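PDB 3P5S: CD38 molecule from Bos taurus, which belongs to the ADP-ribosyl cyclase family and is a disulfide-bonded, glycosylated alpha/beta protein with a ligand pocket beside a parallel beta sheet. Local coordinates for residues 114-119 with 134-139; 125-130 with 273-278; 197-202 with 231-236. All blocks are in the same frame, centred on the assembly; numbering follows the deposited sequence.

How the interactions relate
All three contacts gather at the four-stranded parallel sheet. Interactions 1 and 3 are buried. Interaction 2 is only partly so and lies nearer the surface. Interaction 1 joins the edge strand 115-119 to the loop after helix 122-132. It mixes backbone bonds with polar side chains and opens onto bound AVU. Interaction 3 is regular parallel pairing of the two inner strands, with a glycan at its end. Interaction 2 has no hydrogen bond between its segments and relies on apolar and aromatic packing. Its residues Tyr128 and Phe274 cover the sheet face of interaction 3. Arg197 O and Phe117 N link the strands of interactions 1 and 3.

Interaction 1: residues 114-119 with 134-139; sequences QQVFWS and LMTLED. With AVU ([(2R,3S,4R,5R)-5-(6-amino-9H-purin-9-yl)-3,4-dihydroxytetrahydrofuran-2-yl]methyl [(2R,3R,4R)-4-fluoro-3-hydroxytetrahydrofuran-2-yl]methyl dihydrogen diphosphate), chain E.
Trp118 and Glu138 approach each other from opposite directions. Trp118 NE1 donates to Glu138 OE1 over 3.2 Å, with an N-H...O angle of 156°. OE1 lies near the indole plane and is met on its syn side, but from well out of the carboxylate plane. The second oxygen, Glu138 OE2, sits at the ring edge, 3.1 Å from Trp118 CZ2. The carboxylate is still turned 48° against the indole. A bend in the Glu138 chain (chi2 62°) brings its end closer to the strand. OE2 also lies beside the AVU amino group N6, but that approach is too short to interpret safely.

AVU C5R lies over one face of the indole, offset toward the rim. Trp118 N donates to AVU O3R at 2.9 Å, and Ser119 OG donates to AVU O2B. The strand therefore binds the ligand through main chain and side chain together. Lys120 and Glu218 are further partners of AVU.

Farther back, apolar packing runs beside backbone pairing. Val116 CG2 meets Leu134 CB at 3.6 Å, the two side chains crossing at about a right angle. Thr136 CG2 reaches Val116 CB at 3.9 Å. A single bridge pairs Gln115 with Met135. Met135 N bonds to Gln114 O at 2.8 Å, and Val116 N bonds to Met135 O. One water joins Val116 O to Leu137 N. Asp139 OD2 accepts from Thr136 N and ties the turn together.

Strand 115-119 ends the parallel sheet and pairs with strand 195-201. Helix 122-132 packs on Trp118 and Leu134, and helix 176-191 packs on Leu137.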
loop_
_atom_site.group_PDB
_atom_site.type_symbol
_atom_site.label_atom_id
_atom_site.label_comp_id
_atom_site.label_asym_id
_atom_site.label_seq_id
_atom_site.Cartn_x
_atom_site.Cartn_y
_atom_site.Cartn_z
ATOM N N GLN A 114 4.939 2.511 14.438
ATOM C CA GLN A 114 5.601 3.215 13.334
ATOM C C GLN A 114 4.824 3.191 12.023
ATOM O O GLN A 114 5.300 3.696 11.011
ATOM C CB GLN A 114 6.971 2.596 13.022
ATOM C CG GLN A 114 8.037 2.737 14.084
ATOM C CD GLN A 114 9.422 2.491 13.493
ATOM O OE1 GLN A 114 9.683 2.822 12.325
ATOM N NE2 GLN A 114 10.303 1.890 14.277
ATOM N N GLN A 115 3.663 2.571 12.031
ATOM C CA GLN A 115 2.966 2.259 10.797
ATOM C C GLN A 115 2.091 3.415 10.329
ATOM O O GLN A 115 1.357 4.046 11.129
ATOM C CB GLN A 115 2.121 0.992 10.961
ATOM C CG GLN A 115 1.643 0.420 9.639
ATOM C CD GLN A 115 1.154 -1.013 9.757
ATOM O OE1 GLN A 115 1.497 -1.723 10.695
ATOM N NE2 GLN A 115 0.348 -1.435 8.803
ATOM N N VAL A 116 2.164 3.685 9.031
ATOM C CA VAL A 116 1.397 4.779 8.434
ATOM C C VAL A 116 0.615 4.342 7.199
ATOM O O VAL A 116 1.177 3.797 6.250
ATOM C CB VAL A 116 2.321 5.976 8.065
ATOM C CG1 VAL A 116 1.516 7.088 7.363
ATOM C CG2 VAL A 116 3.009 6.506 9.317
ATOM N N PHE A 117 -0.693 4.572 7.222
ATOM C CA PHE A 117 -1.553 4.348 6.061
ATOM C C PHE A 117 -1.830 5.671 5.368
ATOM O O PHE A 117 -1.627 6.732 5.957
ATOM C CB PHE A 117 -2.891 3.750 6.487
ATOM C CG PHE A 117 -2.780 2.397 7.138
ATOM C CD1 PHE A 117 -2.959 1.246 6.394
ATOM C CD2 PHE A 117 -2.514 2.281 8.490
ATOM C CE1 PHE A 117 -2.862 0.002 6.968
ATOM C CE2 PHE A 117 -2.405 1.023 9.088
ATOM C CZ PHE A 117 -2.595 -0.119 8.320
ATOM N N TRP A 118 -2.287 5.609 4.121
ATOM C CA TRP A 118 -2.682 6.808 3.399
ATOM C C TRP A 118 -3.744 6.456 2.361
ATOM O O TRP A 118 -3.902 5.293 1.985
ATOM C CB TRP A 118 -1.472 7.440 2.704
ATOM C CG TRP A 118 -0.704 6.452 1.860
ATOM C CD1 TRP A 118 0.345 5.676 2.267
ATOM C CD2 TRP A 118 -0.944 6.113 0.481
ATOM N NE1 TRP A 118 0.789 4.895 1.229
ATOM C CE2 TRP A 118 0.009 5.131 0.124
ATOM C CE3 TRP A 118 -1.859 6.552 -0.488
ATOM C CZ2 TRP A 118 0.060 4.569 -1.153
ATOM C CZ3 TRP A 118 -1.800 5.990 -1.774
ATOM C CH2 TRP A 118 -0.836 5.028 -2.093
ATOM N N SER A 119 -4.443 7.470 1.873
ATOM C CA SER A 119 -5.450 7.291 0.855
ATOM C C SER A 119 -5.584 8.649 0.187
ATOM O O SER A 119 -5.937 9.625 0.854
ATOM C CB SER A 119 -6.786 6.866 1.490
ATOM O OG SER A 119 -7.619 6.274 0.515
ATOM N N LEU A 134 8.854 7.020 10.301
ATOM C CA LEU A 134 7.778 6.052 10.355
ATOM C C LEU A 134 7.834 5.246 9.057
ATOM O O LEU A 134 8.692 5.484 8.218
ATOM C CB LEU A 134 6.438 6.792 10.490
ATOM C CG LEU A 134 6.366 7.665 11.738
ATOM C CD1 LEU A 134 4.965 8.288 11.838
ATOM C CD2 LEU A 134 6.657 6.825 12.980
ATOM N N MET A 135 6.907 4.316 8.857
ATOM C CA MET A 135 6.958 3.504 7.635
ATOM C C MET A 135 5.576 3.373 7.001
ATOM O O MET A 135 4.597 3.080 7.682
ATOM C CB MET A 135 7.548 2.113 7.932
ATOM C CG MET A 135 8.988 2.118 8.449
ATOM S SD MET A 135 9.577 0.449 8.865
ATOM C CE MET A 135 9.510 -0.319 7.260
ATOM N N THR A 136 5.511 3.606 5.697
ATOM C CA THR A 136 4.307 3.350 4.934
ATOM C C THR A 136 4.475 1.978 4.307
ATOM O O THR A 136 5.525 1.353 4.463
ATOM C CB THR A 136 4.079 4.407 3.829
ATOM O OG1 THR A 136 5.199 4.406 2.926
ATOM C CG2 THR A 136 3.854 5.797 4.442
ATOM N N LEU A 137 3.446 1.507 3.614
ATOM C CA LEU A 137 3.557 0.240 2.885
ATOM C C LEU A 137 4.766 0.246 1.918
ATOM O O LEU A 137 5.420 -0.792 1.701
ATOM C CB LEU A 137 2.256 -0.056 2.133
ATOM C CG LEU A 137 2.335 -1.370 1.342
ATOM C CD1 LEU A 137 2.685 -2.495 2.314
ATOM C CD2 LEU A 137 1.014 -1.643 0.636
ATOM N N GLU A 138 5.075 1.413 1.351
ATOM C CA GLU A 138 6.182 1.534 0.409
ATOM C C GLU A 138 7.538 1.350 1.113
ATOM O O GLU A 138 8.578 1.199 0.460
ATOM C CB GLU A 138 6.141 2.882 -0.344
ATOM C CG GLU A 138 4.950 3.065 -1.302
ATOM C CD GLU A 138 3.560 3.026 -0.618
ATOM O OE1 GLU A 138 3.459 3.321 0.595
ATOM O OE2 GLU A 138 2.557 2.694 -1.304
ATOM N N ASP A 139 7.534 1.344 2.439
ATOM C CA ASP A 139 8.781 1.201 3.182
ATOM C C ASP A 139 9.009 -0.213 3.686
ATOM O O ASP A 139 10.027 -0.494 4.343
ATOM C CB ASP A 139 8.841 2.191 4.337
ATOM C CG ASP A 139 8.770 3.630 3.869
ATOM O OD1 ASP A 139 9.511 3.987 2.935
ATOM O OD2 ASP A 139 7.949 4.397 4.426
HETATM N N1 AVU E . 2.939 1.708 -5.651
HETATM C C2 AVU E . 2.135 1.751 -6.731
HETATM N N3 AVU E . 0.804 1.613 -6.549
HETATM C C4 AVU E . 0.265 1.429 -5.329
HETATM C C5 AVU E . 1.069 1.383 -4.205
HETATM C C6 AVU E . 2.430 1.527 -4.410
HETATM N N6 AVU E . 3.325 1.484 -3.287
HETATM N N7 AVU E . 0.255 1.193 -3.132
HETATM C C8 AVU E . -1.023 1.107 -3.584
HETATM N N9 AVU E . -1.009 1.261 -4.935
HETATM P PA AVU E . -5.693 5.557 -3.518
HETATM P PB AVU E . -5.789 3.571 -1.530
HETATM C "C1'" AVU E . -2.112 1.283 -5.898
HETATM O O1A AVU E . -7.159 5.776 -3.761
HETATM O O1B AVU E . -6.536 2.783 -2.591
HETATM C C1R AVU E . -2.524 0.392 0.976
HETATM C "C2'" AVU E . -3.307 0.480 -5.530
HETATM O "O2'" AVU E . -3.664 -0.378 -6.578
HETATM O O2A AVU E . -4.883 6.834 -3.602
HETATM O O2B AVU E . -6.514 3.662 -0.210
HETATM C C2R AVU E . -1.619 1.305 1.738
HETATM F F2R AVU E . -0.564 1.515 0.949
HETATM C "C3'" AVU E . -4.349 1.441 -5.241
HETATM O "O3'" AVU E . -5.563 1.026 -5.749
HETATM O O3A AVU E . -5.459 5.019 -2.055
HETATM C C3R AVU E . -2.304 2.555 1.844
HETATM O O3R AVU E . -2.565 2.857 3.192
HETATM C "C4'" AVU E . -3.880 2.795 -5.795
HETATM O "O4'" AVU E . -2.563 2.631 -6.224
HETATM C C4R AVU E . -3.572 2.423 1.067
HETATM O O4R AVU E . -3.755 1.017 0.880
HETATM C "C5'" AVU E . -4.019 3.980 -4.815
HETATM O "O5'" AVU E . -5.315 4.446 -4.595
HETATM C C5R AVU E . -3.541 3.187 -0.216
HETATM O O5R AVU E . -4.380 2.822 -1.266
HETATM O O HOH W 1 0.931 2.747 3.764
#

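Interaction 2: residues 125-130 with 273-278; sequences AHEYAK and QFLQRS
Tyr128 and Phe274 bring together two helices that pack on the same face of the parallel sheet, as in an alpha/beta layered fold. Phe274 CZ lies over one face of the Tyr128 ring, 3.7 Å from Tyr128 CD1 and displaced toward the rim. The ring centroids are 5.0 Å apart. The pair is oblique, neither a parallel stack nor a T-shape. Both rings leave their helices with CG roughly opposite the backbone N (chi1 162° for Tyr128, 166° for Phe274). The side chains, as directions, cross at about a right angle, though the ring planes are only 38° apart.

Leu275 packs against the base of Tyr128, with CD2 3.7 Å from Tyr128 CB. The contact has no hydrogen bond between the segments.

The next shell is the sheet. Tyr128 rests on Arg197 and Val199, and Phe274 packs against Val199, Val233 and the Trp231 ring. Leu124, one turn earlier in helix 122-132, touches both Phe274 and Leu275. On the solvent side Glu127 forms a salt bridge with Arg271, just before the 273-278 segment, which probably balances its charge. Ser278, the last residue of the chain, comes near the tyrosine ring. The same oxygen that pairs with Arg271, Glu127 OE1, lies 4.0 Å from Leu275 CD1.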
loop_
_atom_site.group_PDB
_atom_site.type_symbol
_atom_site.label_atom_id
_atom_site.label_comp_id
_atom_site.label_asym_id
_atom_site.label_seq_id
_atom_site.Cartn_x
_atom_site.Cartn_y
_atom_site.Cartn_z
ATOM N N ALA A 125 2.051 11.593 2.530
ATOM C CA ALA A 125 2.213 10.557 3.553
ATOM C C ALA A 125 3.659 10.104 3.638
ATOM O O ALA A 125 4.191 9.900 4.727
ATOM C CB ALA A 125 1.297 9.356 3.279
ATOM N N HIS A 126 4.284 9.916 2.488
ATOM C CA HIS A 126 5.695 9.518 2.465
ATOM C C HIS A 126 6.636 10.597 3.052
ATOM O O HIS A 126 7.577 10.283 3.791
ATOM C CB HIS A 126 6.134 9.157 1.047
ATOM C CG HIS A 126 7.572 8.749 0.962
ATOM N ND1 HIS A 126 8.069 7.648 1.628
ATOM C CD2 HIS A 126 8.628 9.315 0.331
ATOM C CE1 HIS A 126 9.364 7.541 1.392
ATOM N NE2 HIS A 126 9.731 8.543 0.610
ATOM N N GLU A 127 6.389 11.863 2.740
ATOM C CA GLU A 127 7.189 12.936 3.347
ATOM C C GLU A 127 7.051 12.938 4.861
ATOM O O GLU A 127 8.038 13.042 5.591
ATOM C CB GLU A 127 6.761 14.306 2.842
ATOM C CG GLU A 127 7.123 14.609 1.421
ATOM C CD GLU A 127 6.789 16.044 1.071
ATOM O OE1 GLU A 127 7.448 16.948 1.632
ATOM O OE2 GLU A 127 5.854 16.266 0.266
ATOM N N TYR A 128 5.813 12.838 5.325
ATOM C CA TYR A 128 5.522 12.803 6.744
ATOM C C TYR A 128 6.224 11.612 7.387
ATOM O O TYR A 128 6.852 11.746 8.444
ATOM C CB TYR A 128 4.008 12.731 6.962
ATOM C CG TYR A 128 3.580 12.275 8.327
ATOM C CD1 TYR A 128 3.772 13.077 9.437
ATOM C CD2 TYR A 128 2.945 11.058 8.505
ATOM C CE1 TYR A 128 3.371 12.673 10.678
ATOM C CE2 TYR A 128 2.545 10.649 9.740
ATOM C CZ TYR A 128 2.764 11.464 10.827
ATOM O OH TYR A 128 2.371 11.049 12.074
ATOM N N ALA A 129 6.130 10.448 6.747
ATOM C CA ALA A 129 6.744 9.247 7.310
ATOM C C ALA A 129 8.273 9.374 7.387
ATOM O O ALA A 129 8.879 9.004 8.388
ATOM C CB ALA A 129 6.351 8.011 6.499
ATOM N N LYS A 130 8.876 9.871 6.311
ATOM C CA LYS A 130 10.322 10.073 6.234
ATOM C C LYS A 130 10.804 11.024 7.324
ATOM O O LYS A 130 11.753 10.726 8.047
ATOM C CB LYS A 130 10.697 10.603 4.849
ATOM C CG LYS A 130 12.194 10.804 4.606
ATOM C CD LYS A 130 12.420 11.485 3.256
ATOM C CE LYS A 130 13.816 12.100 3.123
ATOM N NZ LYS A 130 13.867 13.111 2.018
ATOM N N GLN A 273 0.886 23.155 7.800
ATOM C CA GLN A 273 0.616 23.085 9.233
ATOM C C GLN A 273 0.743 21.657 9.742
ATOM O O GLN A 273 1.138 21.415 10.886
ATOM C CB GLN A 273 -0.786 23.577 9.539
ATOM C CG GLN A 273 -1.067 25.015 9.177
ATOM C CD GLN A 273 -2.558 25.351 9.245
ATOM O OE1 GLN A 273 -3.417 24.577 8.786
ATOM N NE2 GLN A 273 -2.873 26.509 9.827
ATOM N N PHE A 274 0.380 20.708 8.892
ATOM C CA PHE A 274 0.391 19.310 9.286
ATOM C C PHE A 274 1.822 18.833 9.427
ATOM O O PHE A 274 2.170 18.223 10.438
ATOM C CB PHE A 274 -0.331 18.461 8.249
ATOM C CG PHE A 274 -0.088 16.981 8.392
ATOM C CD1 PHE A 274 -0.507 16.304 9.529
ATOM C CD2 PHE A 274 0.519 16.265 7.374
ATOM C CE1 PHE A 274 -0.309 14.941 9.656
ATOM C CE2 PHE A 274 0.718 14.893 7.498
ATOM C CZ PHE A 274 0.301 14.236 8.645
ATOM N N LEU A 275 2.633 19.125 8.411
ATOM C CA LEU A 275 4.030 18.695 8.384
ATOM C C LEU A 275 4.854 19.452 9.415
ATOM O O LEU A 275 5.510 18.842 10.255
ATOM C CB LEU A 275 4.650 18.841 6.988
ATOM C CG LEU A 275 4.196 17.845 5.916
ATOM C CD1 LEU A 275 4.923 18.069 4.590
ATOM C CD2 LEU A 275 4.386 16.404 6.395
ATOM N N GLN A 276 4.815 20.779 9.339
ATOM C CA GLN A 276 5.518 21.622 10.295
ATOM C C GLN A 276 5.190 21.199 11.718
ATOM O O GLN A 276 6.018 21.327 12.620
ATOM C CB GLN A 276 5.147 23.094 10.091
ATOM C CG GLN A 276 4.623 23.773 11.335
ATOM C CD GLN A 276 4.241 25.224 11.090
ATOM O OE1 GLN A 276 5.081 26.052 10.717
ATOM N NE2 GLN A 276 2.975 25.536 11.297
ATOM N N ARG A 277 3.980 20.683 11.907
ATOM C CA ARG A 277 3.498 20.318 13.242
ATOM C C ARG A 277 2.302 19.354 13.254
ATOM O O ARG A 277 1.146 19.778 13.123
ATOM C CB ARG A 277 3.148 21.578 14.042
ATOM C CG ARG A 277 2.390 21.309 15.345
ATOM C CD ARG A 277 2.331 22.544 16.242
ATOM N NE ARG A 277 3.662 22.965 16.677
ATOM C CZ ARG A 277 4.403 22.303 17.562
ATOM N NH1 ARG A 277 3.941 21.179 18.106
ATOM N NH2 ARG A 277 5.605 22.760 17.903
ATOM N N SER A 278 2.574 18.060 13.418
ATOM C CA SER A 278 1.495 17.100 13.594
ATOM C C SER A 278 1.108 17.089 15.068
ATOM O O SER A 278 0.639 18.098 15.606
ATOM C CB SER A 278 1.907 15.695 13.143
ATOM O OG SER A 278 2.393 14.949 14.245
#

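Interaction 3: residues 197-202 with 231-236; sequences RVVLNG and WLVHDT. With NAG (2-acetamido-2-deoxy-beta-D-glucopyranose), chain C.
Gly202 N donates to Val233 O at 2.8 Å from well above the carbonyl plane. It stands about 60° out of the plane of the Val233 carbonyl, so it meets O from above and not along a lone pair. The bonds before it are more regular. Trp231 N donates to Val198 O at 2.9 Å. Leu200 N donates to Trp231 O at 2.8 Å and is nearly straight, at 173°. Val233 N donates to Leu200 O at 3.0 Å. Together they make parallel pairing, with Val199, Leu200 and Asn201 matched to Trp231, Leu232 and Val233.

Val199, Asn201, Trp231 and Val233 share one face. Leu200 and Leu232 share the other, where their CD1 atoms come within 4.3 Å. Asn201 carries the sugar NAG, within the sequence Asn-Gly-Ser. The 2.0 Å between Asn201 ND2 and NAG C1 is too short for a non-bonded contact and long for a glycosidic bond, so its exact geometry is doubtful. Asp235 OD1 accepts from NAG N2 at 2.7 Å, so the 231-236 segment also holds the first sugar. Asn201 OD1 is hydrogen-bonded to Ser203 N.

These are the two inner strands of the four-stranded sheet, in a beta-alpha-beta unit with helix 213-218. Strand 115-119 flanks one side, and strand 262-270 meets Trp231 and Leu232 on the other. Helix 122-132 packs on Val199 and Val233.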
loop_
_atom_site.group_PDB
_atom_site.type_symbol
_atom_site.label_atom_id
_atom_site.label_comp_id
_atom_site.label_asym_id
_atom_site.label_seq_id
_atom_site.Cartn_x
_atom_site.Cartn_y
_atom_site.Cartn_z
ATOM N N ARG A 197 -1.129 5.435 12.252
ATOM C CA ARG A 197 -1.660 6.724 11.799
ATOM C C ARG A 197 -2.111 6.610 10.344
ATOM O O ARG A 197 -1.609 5.779 9.605
ATOM C CB ARG A 197 -0.614 7.804 11.944
ATOM C CG ARG A 197 0.074 7.772 13.282
ATOM C CD ARG A 197 1.546 7.695 13.072
ATOM N NE ARG A 197 2.199 7.264 14.290
ATOM C CZ ARG A 197 2.425 5.995 14.604
ATOM N NH1 ARG A 197 2.056 4.998 13.777
ATOM N NH2 ARG A 197 3.015 5.729 15.758
ATOM N N VAL A 198 -3.072 7.436 9.947
ATOM C CA VAL A 198 -3.475 7.496 8.557
ATOM C C VAL A 198 -3.555 8.945 8.114
ATOM O O VAL A 198 -4.043 9.812 8.855
ATOM C CB VAL A 198 -4.828 6.805 8.313
ATOM C CG1 VAL A 198 -5.945 7.525 9.051
ATOM C CG2 VAL A 198 -5.125 6.748 6.799
ATOM N N VAL A 199 -3.068 9.206 6.907
ATOM C CA VAL A 199 -3.113 10.554 6.348
ATOM C C VAL A 199 -4.136 10.537 5.250
ATOM O O VAL A 199 -4.026 9.731 4.309
ATOM C CB VAL A 199 -1.761 10.970 5.743
ATOM C CG1 VAL A 199 -1.844 12.378 5.137
ATOM C CG2 VAL A 199 -0.629 10.850 6.794
ATOM N N LEU A 200 -5.140 11.404 5.380
ATOM C CA LEU A 200 -6.226 11.447 4.432
ATOM C C LEU A 200 -6.331 12.848 3.847
ATOM O O LEU A 200 -5.790 13.821 4.384
ATOM C CB LEU A 200 -7.566 11.056 5.101
ATOM C CG LEU A 200 -7.648 9.634 5.702
ATOM C CD1 LEU A 200 -8.933 9.419 6.512
ATOM C CD2 LEU A 200 -7.547 8.578 4.598
ATOM N N ASN A 201 -7.032 12.936 2.723
ATOM C CA ASN A 201 -7.144 14.166 1.957
ATOM C C ASN A 201 -8.396 14.969 2.299
ATOM O O ASN A 201 -9.494 14.618 1.879
ATOM C CB ASN A 201 -7.126 13.838 0.463
ATOM C CG ASN A 201 -6.890 15.056 -0.400
ATOM O OD1 ASN A 201 -7.328 16.152 -0.074
ATOM N ND2 ASN A 201 -6.194 14.868 -1.512
ATOM N N GLY A 202 -8.225 16.047 3.055
ATOM C CA GLY A 202 -9.347 16.893 3.414
ATOM C C GLY A 202 -9.753 17.853 2.300
ATOM O O GLY A 202 -10.617 18.713 2.497
ATOM N N TRP A 231 -5.379 12.064 10.203
ATOM C CA TRP A 231 -5.090 13.462 9.946
ATOM C C TRP A 231 -5.700 13.758 8.607
ATOM O O TRP A 231 -5.351 13.110 7.612
ATOM C CB TRP A 231 -3.571 13.682 9.898
ATOM C CG TRP A 231 -2.889 13.376 11.223
ATOM C CD1 TRP A 231 -2.407 12.172 11.639
ATOM C CD2 TRP A 231 -2.639 14.295 12.285
ATOM N NE1 TRP A 231 -1.864 12.282 12.897
ATOM C CE2 TRP A 231 -1.994 13.575 13.317
ATOM C CE3 TRP A 231 -2.913 15.652 12.472
ATOM C CZ2 TRP A 231 -1.609 14.169 14.514
ATOM C CZ3 TRP A 231 -2.531 16.238 13.664
ATOM C CH2 TRP A 231 -1.876 15.497 14.665
ATOM N N LEU A 232 -6.641 14.702 8.581
ATOM C CA LEU A 232 -7.253 15.136 7.336
ATOM C C LEU A 232 -6.623 16.450 6.942
ATOM O O LEU A 232 -6.767 17.455 7.635
ATOM C CB LEU A 232 -8.779 15.292 7.458
ATOM C CG LEU A 232 -9.656 14.046 7.417
ATOM C CD1 LEU A 232 -9.347 13.159 8.598
ATOM C CD2 LEU A 232 -11.164 14.414 7.391
ATOM N N VAL A 233 -5.915 16.426 5.821
ATOM C CA VAL A 233 -5.024 17.507 5.454
ATOM C C VAL A 233 -5.436 18.050 4.106
ATOM O O VAL A 233 -5.681 17.277 3.169
ATOM C CB VAL A 233 -3.580 16.987 5.333
ATOM C CG1 VAL A 233 -2.658 18.135 4.951
ATOM C CG2 VAL A 233 -3.125 16.376 6.660
ATOM N N HIS A 234 -5.516 19.371 4.003
ATOM C CA HIS A 234 -6.044 20.012 2.795
ATOM C C HIS A 234 -4.976 20.771 2.017
ATOM O O HIS A 234 -3.941 21.155 2.579
ATOM C CB HIS A 234 -7.243 20.921 3.126
ATOM C CG HIS A 234 -6.909 22.103 3.986
ATOM N ND1 HIS A 234 -6.323 23.246 3.486
ATOM C CD2 HIS A 234 -7.105 22.329 5.307
ATOM C CE1 HIS A 234 -6.162 24.122 4.462
ATOM N NE2 HIS A 234 -6.612 23.586 5.580
ATOM N N ASP A 235 -5.224 20.963 0.722
ATOM C CA ASP A 235 -4.282 21.657 -0.171
ATOM C C ASP A 235 -4.007 23.097 0.276
ATOM O O ASP A 235 -4.933 23.837 0.594
ATOM C CB ASP A 235 -4.825 21.690 -1.607
ATOM C CG ASP A 235 -5.179 20.310 -2.136
ATOM O OD1 ASP A 235 -4.524 19.347 -1.708
ATOM O OD2 ASP A 235 -6.102 20.193 -2.979
ATOM N N THR A 236 -2.741 23.499 0.287
ATOM C CA THR A 236 -2.405 24.882 0.615
ATOM C C THR A 236 -3.173 25.816 -0.306
ATOM O O THR A 236 -3.164 25.635 -1.529
ATOM C CB THR A 236 -0.905 25.186 0.446
ATOM O OG1 THR A 236 -0.124 24.207 1.150
ATOM C CG2 THR A 236 -0.578 26.588 0.976
HETATM C C1 NAG C . -5.804 16.158 -2.977
HETATM C C2 NAG C . -4.305 16.019 -2.821
HETATM C C3 NAG C . -3.677 16.570 -4.107
HETATM C C4 NAG C . -4.343 15.954 -5.357
HETATM C C5 NAG C . -5.862 15.821 -5.183
HETATM C C6 NAG C . -6.583 15.048 -6.284
HETATM C C7 NAG C . -3.222 16.131 -0.608
HETATM C C8 NAG C . -3.064 16.963 0.633
HETATM N N2 NAG C . -3.934 16.691 -1.587
HETATM O O3 NAG C . -2.292 16.294 -4.106
HETATM O O4 NAG C . -4.076 16.734 -6.506
HETATM O O5 NAG C . -6.134 15.211 -3.946
HETATM O O6 NAG C . -6.241 13.688 -6.214
HETATM O O7 NAG C . -2.701 15.017 -0.683
#